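Local structure of heterodimeric restriction endonuclease R.BspD6I small subunit (Bacillus sp., 2P14) at residues Val58-Glu64 against His93-Tyr97; Tyr65-Ile70 against Phe152-Lys158; Glu86-Val91 against Phe117-Ile121; Lys125-Ile131 against Leu164-Leu169. The protein probably serves as the DNA-cleaving catalytic subunit of a heterodimeric type IIS restriction endonuclease, working in complex with a site-specific nickase subunit. All blocks are in the same frame, centred on the assembly; numbering follows the deposited sequence.

Contact 1: residues Val58-Glu64 against His93-Tyr97. With SO4 (sulfate ion), chain C.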
# COMPACT_ATOMS: atom_id res chain seq x y z
N VAL A 58 -2.40 10.58 10.10
CA VAL A 58 -3.09 10.36 8.82
C VAL A 58 -2.25 9.45 7.92
O VAL A 58 -1.03 9.61 7.83
CB VAL A 58 -3.37 11.69 8.12
CG1 VAL A 58 -4.02 11.49 6.74
CG2 VAL A 58 -4.28 12.55 9.05
N GLU A 59 -2.93 8.53 7.23
CA GLU A 59 -2.28 7.64 6.26
C GLU A 59 -1.42 8.36 5.21
O GLU A 59 -1.68 9.51 4.82
CB GLU A 59 -3.35 6.78 5.55
CG GLU A 59 -4.42 7.59 4.82
CD GLU A 59 -5.63 8.02 5.71
OE1 GLU A 59 -5.57 7.86 6.96
OE2 GLU A 59 -6.61 8.54 5.12
N ASP A 60 -0.40 7.65 4.72
CA ASP A 60 0.50 8.26 3.73
C ASP A 60 -0.20 8.73 2.46
O ASP A 60 0.09 9.81 1.95
CB ASP A 60 1.62 7.29 3.32
CG ASP A 60 2.56 6.94 4.47
OD1 ASP A 60 2.57 7.63 5.50
OD2 ASP A 60 3.29 5.93 4.36
N ILE A 61 -1.13 7.92 1.95
CA ILE A 61 -1.88 8.22 0.73
C ILE A 61 -3.27 7.63 0.91
O ILE A 61 -3.40 6.53 1.44
CB ILE A 61 -1.26 7.58 -0.55
CG1 ILE A 61 0.22 7.96 -0.67
CG2 ILE A 61 -2.00 8.01 -1.82
CD1 ILE A 61 1.03 6.93 -1.48
N LEU A 62 -4.28 8.38 0.49
CA LEU A 62 -5.64 7.83 0.43
C LEU A 62 -6.10 7.93 -1.01
O LEU A 62 -5.97 8.98 -1.63
CB LEU A 62 -6.61 8.63 1.31
CG LEU A 62 -8.09 8.30 1.17
CD1 LEU A 62 -8.38 6.86 1.72
CD2 LEU A 62 -8.91 9.40 1.91
N VAL A 63 -6.63 6.82 -1.55
CA VAL A 63 -7.31 6.89 -2.85
C VAL A 63 -8.77 6.43 -2.65
O VAL A 63 -9.03 5.35 -2.10
CB VAL A 63 -6.58 6.06 -3.95
CG1 VAL A 63 -6.61 4.60 -3.63
CG2 VAL A 63 -7.17 6.31 -5.34
N GLU A 64 -9.70 7.32 -3.03
CA GLU A 64 -11.11 6.99 -2.90
C GLU A 64 -11.68 6.70 -4.27
O GLU A 64 -11.67 7.55 -5.14
CB GLU A 64 -11.86 8.14 -2.23
CG GLU A 64 -11.41 8.34 -0.81
CD GLU A 64 -12.20 9.40 -0.06
OE1 GLU A 64 -12.52 10.46 -0.68
OE2 GLU A 64 -12.45 9.19 1.14
N HIS A 93 -4.88 4.00 11.49
CA HIS A 93 -5.41 4.82 10.42
C HIS A 93 -6.63 4.17 9.77
O HIS A 93 -7.60 4.85 9.42
CB HIS A 93 -4.37 5.09 9.33
CG HIS A 93 -3.17 5.83 9.81
ND1 HIS A 93 -1.97 5.76 9.13
CD2 HIS A 93 -2.97 6.63 10.88
CE1 HIS A 93 -1.08 6.51 9.76
NE2 HIS A 93 -1.65 7.04 10.83
N LEU A 94 -6.55 2.85 9.59
CA LEU A 94 -7.66 2.15 8.96
C LEU A 94 -8.89 2.17 9.85
O LEU A 94 -9.99 2.36 9.36
CB LEU A 94 -7.26 0.71 8.62
CG LEU A 94 -8.29 -0.10 7.79
CD1 LEU A 94 -8.75 0.60 6.53
CD2 LEU A 94 -7.68 -1.41 7.43
N GLN A 95 -8.68 1.93 11.14
CA GLN A 95 -9.80 1.95 12.10
C GLN A 95 -10.50 3.29 12.03
O GLN A 95 -11.73 3.39 11.96
CB GLN A 95 -9.28 1.73 13.52
CG GLN A 95 -8.91 0.32 13.86
CD GLN A 95 -8.32 0.20 15.27
OE1 GLN A 95 -7.77 1.16 15.82
NE2 GLN A 95 -8.40 -0.99 15.83
N GLU A 96 -9.70 4.35 12.03
CA GLU A 96 -10.27 5.69 11.97
C GLU A 96 -11.07 5.93 10.71
O GLU A 96 -12.18 6.47 10.74
CB GLU A 96 -9.15 6.72 12.13
CG GLU A 96 -8.65 6.77 13.56
CD GLU A 96 -9.66 7.40 14.53
OE1 GLU A 96 -10.47 8.25 14.10
OE2 GLU A 96 -9.61 7.05 15.74
N TYR A 97 -10.50 5.54 9.57
CA TYR A 97 -11.20 5.75 8.32
C TYR A 97 -12.50 4.94 8.30
O TYR A 97 -13.52 5.42 7.77
CB TYR A 97 -10.32 5.35 7.12
CG TYR A 97 -10.95 5.73 5.80
CD1 TYR A 97 -10.81 7.01 5.27
CD2 TYR A 97 -11.75 4.81 5.10
CE1 TYR A 97 -11.40 7.37 4.07
CE2 TYR A 97 -12.35 5.13 3.91
CZ TYR A 97 -12.18 6.42 3.38
OH TYR A 97 -12.78 6.77 2.19
S SO4 C . 1.31 8.53 12.31
O1 SO4 C . -0.08 8.28 12.74
O2 SO4 C . 2.21 7.77 13.20
O3 SO4 C . 1.59 9.96 12.39
O4 SO4 C . 1.46 8.06 10.93
O HOH W 1 -7.43 7.55 8.91
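In the PD-(D/E)XK nuclease core of this subunit, the chain leading into and along strand 61-64 lies against helix 80-98, with His-93 and Tyr-97, one helical turn apart, as the two points of touch. The His-93 ring packs face-on against the backbone: the peptide joining Val-58 to Glu-59 sits over one face of its imidazole, near the rim, and Glu-59 CA comes within 3.4 Å of His-93 ND1. Both ring nitrogens have work to do. His-93 ND1 is hydrogen-bonded to Glu-73 on the next strand, while His-93 NE2 donates to O1 of a sulfate at 2.8 Å, a fairly straight bond with an N-H...O angle of 162°, made at the ring edge. The sulfate, probably from the crystallisation liquor, is also held by Gly-57 N. This corner, with Asp-60 and Glu-73 close by, is consistent with the acidic cleavage centre of the family, though the ion itself proves no function. Glu-59 bends back at chi2 and brings OE1 to 3.8 Å from His-93 CB, where a water donates both to Glu-59 OE1 (2.7 Å) and to the carbonyl oxygen of His-93. One turn on in the helix, Tyr-97 has CG anti to the backbone N (chi1 -172°), which carries its ring out to Leu-62 and Glu-64. The Leu-62 side chain crosses it at about a right angle, with CD1 3.9 Å from Tyr-97 CE1. The phenol also bonds to Ser-69 OG, and Tyr-97 OH donates to Glu-64 OE2 at 2.7 Å, on the anti side of the carboxylate and 23° out of its plane.

Contact 2: residues Tyr65-Ile70 against Phe152-Lys158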
# COMPACT_ATOMS: atom_id res chain seq x y z
N TYR A 65 -12.15 5.48 -4.47
CA TYR A 65 -12.82 5.12 -5.70
C TYR A 65 -14.32 5.14 -5.43
O TYR A 65 -14.76 5.34 -4.30
CB TYR A 65 -12.41 3.74 -6.14
CG TYR A 65 -10.94 3.63 -6.45
CD1 TYR A 65 -10.40 4.23 -7.60
CD2 TYR A 65 -10.09 2.91 -5.60
CE1 TYR A 65 -9.05 4.14 -7.91
CE2 TYR A 65 -8.72 2.79 -5.90
CZ TYR A 65 -8.20 3.42 -7.05
OH TYR A 65 -6.85 3.28 -7.32
N GLU A 66 -15.10 4.86 -6.46
CA GLU A 66 -16.54 4.91 -6.29
C GLU A 66 -17.08 4.02 -5.17
O GLU A 66 -17.88 4.47 -4.35
CB GLU A 66 -17.16 4.52 -7.63
CG GLU A 66 -18.64 4.71 -7.70
CD GLU A 66 -19.03 4.88 -9.11
OE1 GLU A 66 -18.75 6.00 -9.64
OE2 GLU A 66 -19.56 3.89 -9.67
N HIS A 67 -16.64 2.77 -5.14
CA HIS A 67 -17.29 1.85 -4.20
C HIS A 67 -16.43 1.47 -3.01
O HIS A 67 -16.86 0.72 -2.13
CB HIS A 67 -17.79 0.62 -4.94
CG HIS A 67 -18.84 0.94 -5.95
ND1 HIS A 67 -20.10 1.38 -5.59
CD2 HIS A 67 -18.81 0.94 -7.30
CE1 HIS A 67 -20.80 1.62 -6.68
NE2 HIS A 67 -20.05 1.35 -7.73
N PHE A 68 -15.19 1.98 -2.97
CA PHE A 68 -14.28 1.58 -1.89
C PHE A 68 -13.09 2.50 -1.92
O PHE A 68 -12.87 3.21 -2.91
CB PHE A 68 -13.81 0.13 -2.06
CG PHE A 68 -12.81 -0.07 -3.18
CD1 PHE A 68 -11.45 -0.30 -2.90
CD2 PHE A 68 -13.21 -0.01 -4.52
CE1 PHE A 68 -10.52 -0.49 -3.95
CE2 PHE A 68 -12.28 -0.18 -5.56
CZ PHE A 68 -10.94 -0.41 -5.29
N SER A 69 -12.33 2.46 -0.82
CA SER A 69 -11.11 3.25 -0.70
C SER A 69 -9.91 2.35 -0.39
O SER A 69 -10.07 1.26 0.16
CB SER A 69 -11.30 4.29 0.42
OG SER A 69 -12.37 5.14 0.05
N ILE A 70 -8.72 2.86 -0.71
CA ILE A 70 -7.48 2.21 -0.30
C ILE A 70 -6.63 3.22 0.43
O ILE A 70 -6.40 4.32 -0.09
CB ILE A 70 -6.65 1.66 -1.47
CG1 ILE A 70 -7.49 0.81 -2.44
CG2 ILE A 70 -5.49 0.81 -0.94
CD1 ILE A 70 -6.71 0.44 -3.70
N PHE A 152 -7.96 0.70 -16.69
CA PHE A 152 -7.92 0.42 -15.29
C PHE A 152 -9.31 0.44 -14.67
O PHE A 152 -9.98 1.49 -14.64
CB PHE A 152 -6.98 1.39 -14.55
CG PHE A 152 -6.99 1.21 -13.06
CD1 PHE A 152 -6.69 -0.03 -12.51
CD2 PHE A 152 -7.36 2.26 -12.23
CE1 PHE A 152 -6.73 -0.20 -11.11
CE2 PHE A 152 -7.40 2.09 -10.87
CZ PHE A 152 -7.07 0.87 -10.32
N ASN A 153 -9.74 -0.72 -14.18
CA ASN A 153 -10.99 -0.82 -13.47
C ASN A 153 -10.73 -0.97 -11.96
O ASN A 153 -10.30 -2.03 -11.52
CB ASN A 153 -11.77 -2.04 -13.99
CG ASN A 153 -13.12 -2.21 -13.32
OD1 ASN A 153 -13.51 -1.45 -12.45
ND2 ASN A 153 -13.87 -3.22 -13.78
N PRO A 154 -11.00 0.08 -11.16
CA PRO A 154 -10.76 -0.02 -9.71
C PRO A 154 -11.46 -1.24 -9.08
O PRO A 154 -10.94 -1.82 -8.13
CB PRO A 154 -11.38 1.27 -9.17
CG PRO A 154 -11.27 2.25 -10.33
CD PRO A 154 -11.58 1.38 -11.54
N ASN A 155 -12.60 -1.66 -9.63
CA ASN A 155 -13.29 -2.81 -9.06
C ASN A 155 -12.53 -4.12 -9.22
O ASN A 155 -12.67 -5.02 -8.39
CB ASN A 155 -14.70 -2.92 -9.63
CG ASN A 155 -15.48 -1.63 -9.47
OD1 ASN A 155 -15.94 -1.02 -10.46
ND2 ASN A 155 -15.62 -1.20 -8.22
N LYS A 156 -11.75 -4.23 -10.30
CA LYS A 156 -10.86 -5.37 -10.48
C LYS A 156 -9.75 -5.34 -9.42
O LYS A 156 -9.39 -6.40 -8.86
CB LYS A 156 -10.30 -5.41 -11.90
CG LYS A 156 -9.37 -6.59 -12.17
CD LYS A 156 -8.81 -6.59 -13.59
CE LYS A 156 -7.87 -7.78 -13.75
NZ LYS A 156 -7.49 -8.04 -15.19
N LEU A 157 -9.21 -4.16 -9.14
CA LEU A 157 -8.23 -4.03 -8.08
C LEU A 157 -8.85 -4.43 -6.73
O LEU A 157 -8.21 -5.13 -5.93
CB LEU A 157 -7.65 -2.61 -8.02
CG LEU A 157 -6.62 -2.34 -6.91
CD1 LEU A 157 -5.48 -3.37 -6.95
CD2 LEU A 157 -6.09 -0.91 -7.04
N LYS A 158 -10.09 -4.00 -6.46
CA LYS A 158 -10.74 -4.43 -5.21
C LYS A 158 -10.83 -5.98 -5.13
O LYS A 158 -10.52 -6.56 -4.07
CB LYS A 158 -12.14 -3.80 -5.07
CG LYS A 158 -12.72 -4.07 -3.67
CD LYS A 158 -14.07 -3.42 -3.41
CE LYS A 158 -15.15 -4.45 -3.73
NZ LYS A 158 -16.51 -3.90 -3.45
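Tyr-65 and Pro-154 bring their CA atoms to 6.8 Å of each other, and the CA atoms of Phe-68 and Lys-158 are 7.7 Å apart, where a tight turn closed by Tyr-65 N to Phe-68 O meets the first turn of helix 154-165. No hydrogen bond crosses; rings and methylenes do the joining. Pro-154 lies over one face of the Tyr-65 ring as a CH-pi contact, its CB 3.8 Å from the centroid of that ring, with Pro-154 CG against Tyr-65 CD1. At the far end of the same phenol, Tyr-65 OH meets the edge of the Phe-152 ring, 3.8 Å from Phe-152 CE2. Phe-68 is gripped along the aliphatic part of Lys-158. CB of Lys-158 stands 3.7 Å from the Phe-68 centroid, only 15° off the normal, and Lys-158 CD reaches over Phe-68 CG. The lysine chain then bends at chi3 (95°), carrying NZ off to a salt bridge with Glu-103. Pro-154 O comes in at the edge of the phenyl ring, 3.2 Å from Phe-68 CZ, while accepting the helical bond of Lys-158 N. Deeper in, Ile-70 CD1 touches Leu-157 CD2 at 3.7 Å, with Phe-29 of helix 17-32 beside Ile-70. Asn-153 is the N-cap, its OD1 accepting from Asn-155 N at 3.0 Å. The whole is a beta hairpin, strands 61-64 and 69-75, whose turn packs on the N-capped start of a helix.

Contact 3: residues Glu86-Val91 against Phe117-Ile121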
# COMPACT_ATOMS: atom_id res chain seq x y z
N GLU A 86 5.52 0.65 12.43
CA GLU A 86 4.36 0.82 11.53
C GLU A 86 3.10 0.10 11.99
O GLU A 86 2.01 0.44 11.54
CB GLU A 86 4.67 0.31 10.10
CG GLU A 86 5.98 0.84 9.46
CD GLU A 86 5.97 2.32 9.11
OE1 GLU A 86 4.90 2.94 9.11
OE2 GLU A 86 7.06 2.86 8.78
N GLY A 87 3.24 -0.96 12.79
CA GLY A 87 2.08 -1.81 13.09
C GLY A 87 0.88 -1.04 13.64
O GLY A 87 -0.25 -1.18 13.15
N ASP A 88 1.13 -0.24 14.66
CA ASP A 88 0.03 0.49 15.32
C ASP A 88 -0.59 1.57 14.44
O ASP A 88 -1.81 1.69 14.34
CB ASP A 88 0.49 1.10 16.64
CG ASP A 88 0.60 0.06 17.76
OD1 ASP A 88 0.23 -1.12 17.57
OD2 ASP A 88 1.08 0.45 18.86
N SER A 89 0.25 2.36 13.79
CA SER A 89 -0.26 3.44 12.95
C SER A 89 -1.01 2.90 11.72
O SER A 89 -2.03 3.48 11.34
CB SER A 89 0.85 4.41 12.58
OG SER A 89 1.82 3.76 11.82
N VAL A 90 -0.53 1.80 11.12
CA VAL A 90 -1.26 1.19 9.99
C VAL A 90 -2.67 0.81 10.43
O VAL A 90 -3.66 1.11 9.76
CB VAL A 90 -0.51 -0.04 9.41
CG1 VAL A 90 -1.43 -0.90 8.52
CG2 VAL A 90 0.71 0.44 8.61
N VAL A 91 -2.77 0.14 11.57
CA VAL A 91 -4.09 -0.33 12.00
C VAL A 91 -4.96 0.85 12.43
O VAL A 91 -6.15 0.91 12.10
CB VAL A 91 -3.95 -1.41 13.10
CG1 VAL A 91 -5.34 -1.71 13.73
CG2 VAL A 91 -3.34 -2.68 12.48
N PHE A 117 5.09 -8.31 11.83
CA PHE A 117 4.19 -7.30 11.28
C PHE A 117 2.96 -7.96 10.62
O PHE A 117 1.84 -7.54 10.84
CB PHE A 117 4.93 -6.45 10.25
CG PHE A 117 4.07 -5.40 9.58
CD1 PHE A 117 3.71 -4.22 10.23
CD2 PHE A 117 3.60 -5.63 8.28
CE1 PHE A 117 2.93 -3.26 9.58
CE2 PHE A 117 2.81 -4.69 7.64
CZ PHE A 117 2.49 -3.50 8.28
N ALA A 118 3.19 -9.00 9.81
CA ALA A 118 2.07 -9.71 9.15
C ALA A 118 1.11 -10.33 10.17
O ALA A 118 -0.10 -10.29 9.97
CB ALA A 118 2.60 -10.78 8.22
N ARG A 119 1.67 -10.88 11.25
CA ARG A 119 0.83 -11.39 12.33
C ARG A 119 -0.03 -10.30 12.96
O ARG A 119 -1.22 -10.52 13.25
CB ARG A 119 1.68 -12.13 13.38
CG ARG A 119 2.24 -13.46 12.84
CD ARG A 119 3.05 -14.12 13.94
NE ARG A 119 3.87 -15.20 13.43
CZ ARG A 119 5.20 -15.17 13.41
NH1 ARG A 119 5.85 -14.11 13.91
NH2 ARG A 119 5.87 -16.20 12.93
N HIS A 120 0.57 -9.12 13.16
CA HIS A 120 -0.15 -7.97 13.69
C HIS A 120 -1.30 -7.51 12.80
O HIS A 120 -2.43 -7.32 13.27
CB HIS A 120 0.82 -6.79 13.89
CG HIS A 120 0.24 -5.66 14.67
ND1 HIS A 120 0.07 -5.73 16.04
CD2 HIS A 120 -0.20 -4.44 14.30
CE1 HIS A 120 -0.46 -4.60 16.47
NE2 HIS A 120 -0.63 -3.80 15.44
N ILE A 121 -1.01 -7.27 11.52
CA ILE A 121 -2.04 -6.69 10.63
C ILE A 121 -3.05 -7.73 10.17
O ILE A 121 -4.06 -7.37 9.58
CB ILE A 121 -1.44 -6.00 9.38
CG1 ILE A 121 -0.63 -7.03 8.55
CG2 ILE A 121 -0.61 -4.78 9.84
CD1 ILE A 121 -0.38 -6.65 7.09
O HOH W 2 -2.08 -1.84 16.86
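His-120 turns the edge of its imidazole to the backbone of Gly-87, with CD2 3.5 Å from Gly-87 O, and Val-91 CG2 closes in at 4.0 Å from the same CD2. A side chain at Gly-87 would be cramped, since a CB there would come only 3.1 Å from His-120 CD2. At the solvent side, one water in the imidazole plane joins His-120 NE2 (2.8 Å) to Asp-88 OD1, to which it donates. Replacing His-120 by an alanine would probably leave the Asp-88 carboxylate without this water link and open a gap beside Gly-87 and Val-91. One turn earlier, Phe-117 presents its ring edge to Gly-87, CE1 lying 3.9 Å from Gly-87 CA, with Val-90 CG2 also at the edge. The two segments run in the same direction, their axes 9.8 Å apart and 27° from parallel, as befits helices of successive right-handed beta-alpha-beta crossovers linking strands 69-75, 104-110 and 130-134. Phe-117 is in turn steadied by its own helix: Ile-121 CG2 sits 3.7 Å above its ring plane. On the sheet side, Phe-108 meets the Phe-117 ring and Val-130 receives both Val-90 and Ile-121, while Trp-177 of helix 174-184 flanks Ile-121.

Contact 4: residues Lys125-Ile131 against Leu164-Leu169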
# COMPACT_ATOMS: atom_id res chain seq x y z
N LYS A 125 -9.18 -9.28 9.91
CA LYS A 125 -9.32 -9.02 8.49
C LYS A 125 -10.73 -8.60 8.08
O LYS A 125 -10.93 -8.13 6.96
CB LYS A 125 -8.83 -10.23 7.71
CG LYS A 125 -7.35 -10.50 7.89
CD LYS A 125 -6.90 -11.73 7.05
CE LYS A 125 -5.44 -11.99 7.23
NZ LYS A 125 -5.05 -13.16 6.43
N GLU A 126 -11.69 -8.75 8.98
CA GLU A 126 -13.04 -8.28 8.71
C GLU A 126 -13.13 -6.77 8.86
O GLU A 126 -13.50 -6.09 7.92
CB GLU A 126 -14.04 -8.97 9.65
CG GLU A 126 -14.08 -10.47 9.47
CD GLU A 126 -14.52 -10.89 8.08
OE1 GLU A 126 -15.62 -10.47 7.64
OE2 GLU A 126 -13.76 -11.66 7.42
N SER A 127 -12.76 -6.25 10.03
CA SER A 127 -12.92 -4.82 10.28
C SER A 127 -11.69 -3.98 9.91
O SER A 127 -11.83 -2.80 9.62
CB SER A 127 -13.31 -4.57 11.74
OG SER A 127 -12.26 -4.93 12.61
N GLU A 128 -10.52 -4.62 9.87
CA GLU A 128 -9.27 -3.91 9.63
C GLU A 128 -8.43 -4.65 8.56
O GLU A 128 -7.34 -5.10 8.84
CB GLU A 128 -8.50 -3.73 10.97
CG GLU A 128 -9.33 -2.95 12.05
CD GLU A 128 -9.02 -3.31 13.50
OE1 GLU A 128 -7.99 -3.96 13.81
OE2 GLU A 128 -9.80 -2.92 14.40
N PRO A 129 -8.95 -4.77 7.31
CA PRO A 129 -8.23 -5.53 6.29
C PRO A 129 -7.01 -4.81 5.72
O PRO A 129 -7.16 -3.74 5.09
CB PRO A 129 -9.29 -5.77 5.20
CG PRO A 129 -10.21 -4.59 5.32
CD PRO A 129 -10.23 -4.25 6.78
N VAL A 130 -5.85 -5.43 5.92
CA VAL A 130 -4.58 -4.88 5.46
C VAL A 130 -3.92 -5.91 4.54
O VAL A 130 -3.75 -7.09 4.92
CB VAL A 130 -3.64 -4.53 6.63
CG1 VAL A 130 -2.35 -3.91 6.06
CG2 VAL A 130 -4.32 -3.53 7.61
N ILE A 131 -3.54 -5.48 3.34
CA ILE A 131 -2.83 -6.38 2.44
C ILE A 131 -1.40 -5.88 2.27
O ILE A 131 -1.18 -4.80 1.70
CB ILE A 131 -3.50 -6.49 1.06
CG1 ILE A 131 -4.97 -6.93 1.17
CG2 ILE A 131 -2.72 -7.47 0.20
CD1 ILE A 131 -5.96 -5.77 1.38
N LEU A 164 -6.10 -11.46 -2.17
CA LEU A 164 -4.80 -11.45 -1.51
C LEU A 164 -4.90 -11.34 0.01
O LEU A 164 -4.04 -11.85 0.73
CB LEU A 164 -3.96 -10.29 -2.03
CG LEU A 164 -3.59 -10.40 -3.49
CD1 LEU A 164 -2.85 -9.11 -3.92
CD2 LEU A 164 -2.73 -11.65 -3.79
N LEU A 165 -5.99 -10.72 0.47
CA LEU A 165 -6.28 -10.58 1.89
C LEU A 165 -6.35 -11.92 2.63
O LEU A 165 -5.96 -12.00 3.80
CB LEU A 165 -7.59 -9.80 2.10
CG LEU A 165 -8.05 -9.57 3.55
CD1 LEU A 165 -7.07 -8.68 4.37
CD2 LEU A 165 -9.47 -8.95 3.53
N ARG A 166 -6.84 -12.96 1.93
CA ARG A 166 -7.04 -14.25 2.57
C ARG A 166 -7.72 -14.16 3.94
O ARG A 166 -7.17 -14.60 4.97
CB ARG A 166 -5.71 -15.01 2.68
CG ARG A 166 -5.10 -15.45 1.32
CD ARG A 166 -6.01 -16.41 0.54
NE ARG A 166 -6.33 -17.62 1.32
CZ ARG A 166 -5.58 -18.73 1.37
NH1 ARG A 166 -4.43 -18.81 0.72
NH2 ARG A 166 -5.96 -19.76 2.12
N SER A 167 -8.95 -13.66 3.93
CA SER A 167 -9.71 -13.52 5.17
C SER A 167 -10.03 -14.86 5.86
O SER A 167 -10.46 -14.87 7.02
CB SER A 167 -10.98 -12.69 4.93
OG SER A 167 -11.95 -13.43 4.22
N ASP A 168 -9.82 -15.95 5.14
CA ASP A 168 -10.00 -17.29 5.70
C ASP A 168 -8.84 -17.66 6.60
O ASP A 168 -8.95 -18.58 7.41
CB ASP A 168 -10.13 -18.36 4.59
CG ASP A 168 -8.91 -18.37 3.66
OD1 ASP A 168 -8.63 -17.31 3.07
OD2 ASP A 168 -8.27 -19.42 3.52
N LEU A 169 -7.71 -16.96 6.45
CA LEU A 169 -6.53 -17.27 7.23
C LEU A 169 -6.42 -16.33 8.41
O LEU A 169 -6.49 -15.12 8.25
CB LEU A 169 -5.26 -17.15 6.36
CG LEU A 169 -5.06 -18.09 5.18
CD1 LEU A 169 -3.77 -17.76 4.48
CD2 LEU A 169 -5.02 -19.55 5.62
O HOH W 3 -11.71 -12.85 8.67
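Lys-125 reaches into the C-terminal end of helix 154-165 and the type I beta turn, Arg-166 to Leu-169, that follows it. Its CB and CG run along Leu-165, both near CD1, with CG at 4.0 Å. CD passes Ser-167 CA at 3.8 Å, and Lys-125 CE is 3.5 Å from both Leu-165 O and Leu-169 O. Extended beyond CG, with every later torsion near 180°, the chain delivers NZ among three acceptors. Lys-125 NZ meets Leu-165 O at 3.0 Å, almost in line with its C=O, and Arg-166 O at 2.9 Å, from above the carbonyl plane. The third bond, Lys-125 NZ to Leu-169 O, is 3.0 Å long and tilted 35° from the carbonyl plane. Trp-177 adds a cation-pi contact. A methionine in place of Lys-125 would probably leave these three carbonyls without their shared donor and let the turn shift against the 125-131 segment. Around the lysine, Pro-129 CB touches Leu-165 CD2 at 3.6 Å. A water donates to both Glu-126 OE2 and Ser-167 O, linking Glu-126 to the turn at the exposed side. Within the turn, Arg-166 grips Asp-168 side-on with NE and NH2 in a salt bridge, and Leu-169 N reaches Arg-166 O from the face opposite Lys-125 NZ.

All four contacts dress one mixed sheet. Contacts 1 and 3 share helix 80-98, and contacts 2 and 4 share helix 154-165, gripped at its start and at its end. Contact 4 is the most buried, yet it is held by an ammonium among carbonyls; contacts 1, 2 and 3 are only partly buried. Contact 2 has no hydrogen bond across it and rests mainly on apolar and CH-pi packing, contact 3 mixes methyl packing with a water bridge at its open side, and contact 1 is mostly polar beside the probable active-site region. Ser-69 OG bonded to Tyr-97 OH joins contacts 1 and 2, Gln-95 to Glu-128 joins contacts 1 and 4, and Val-130 joins contacts 3 and 4.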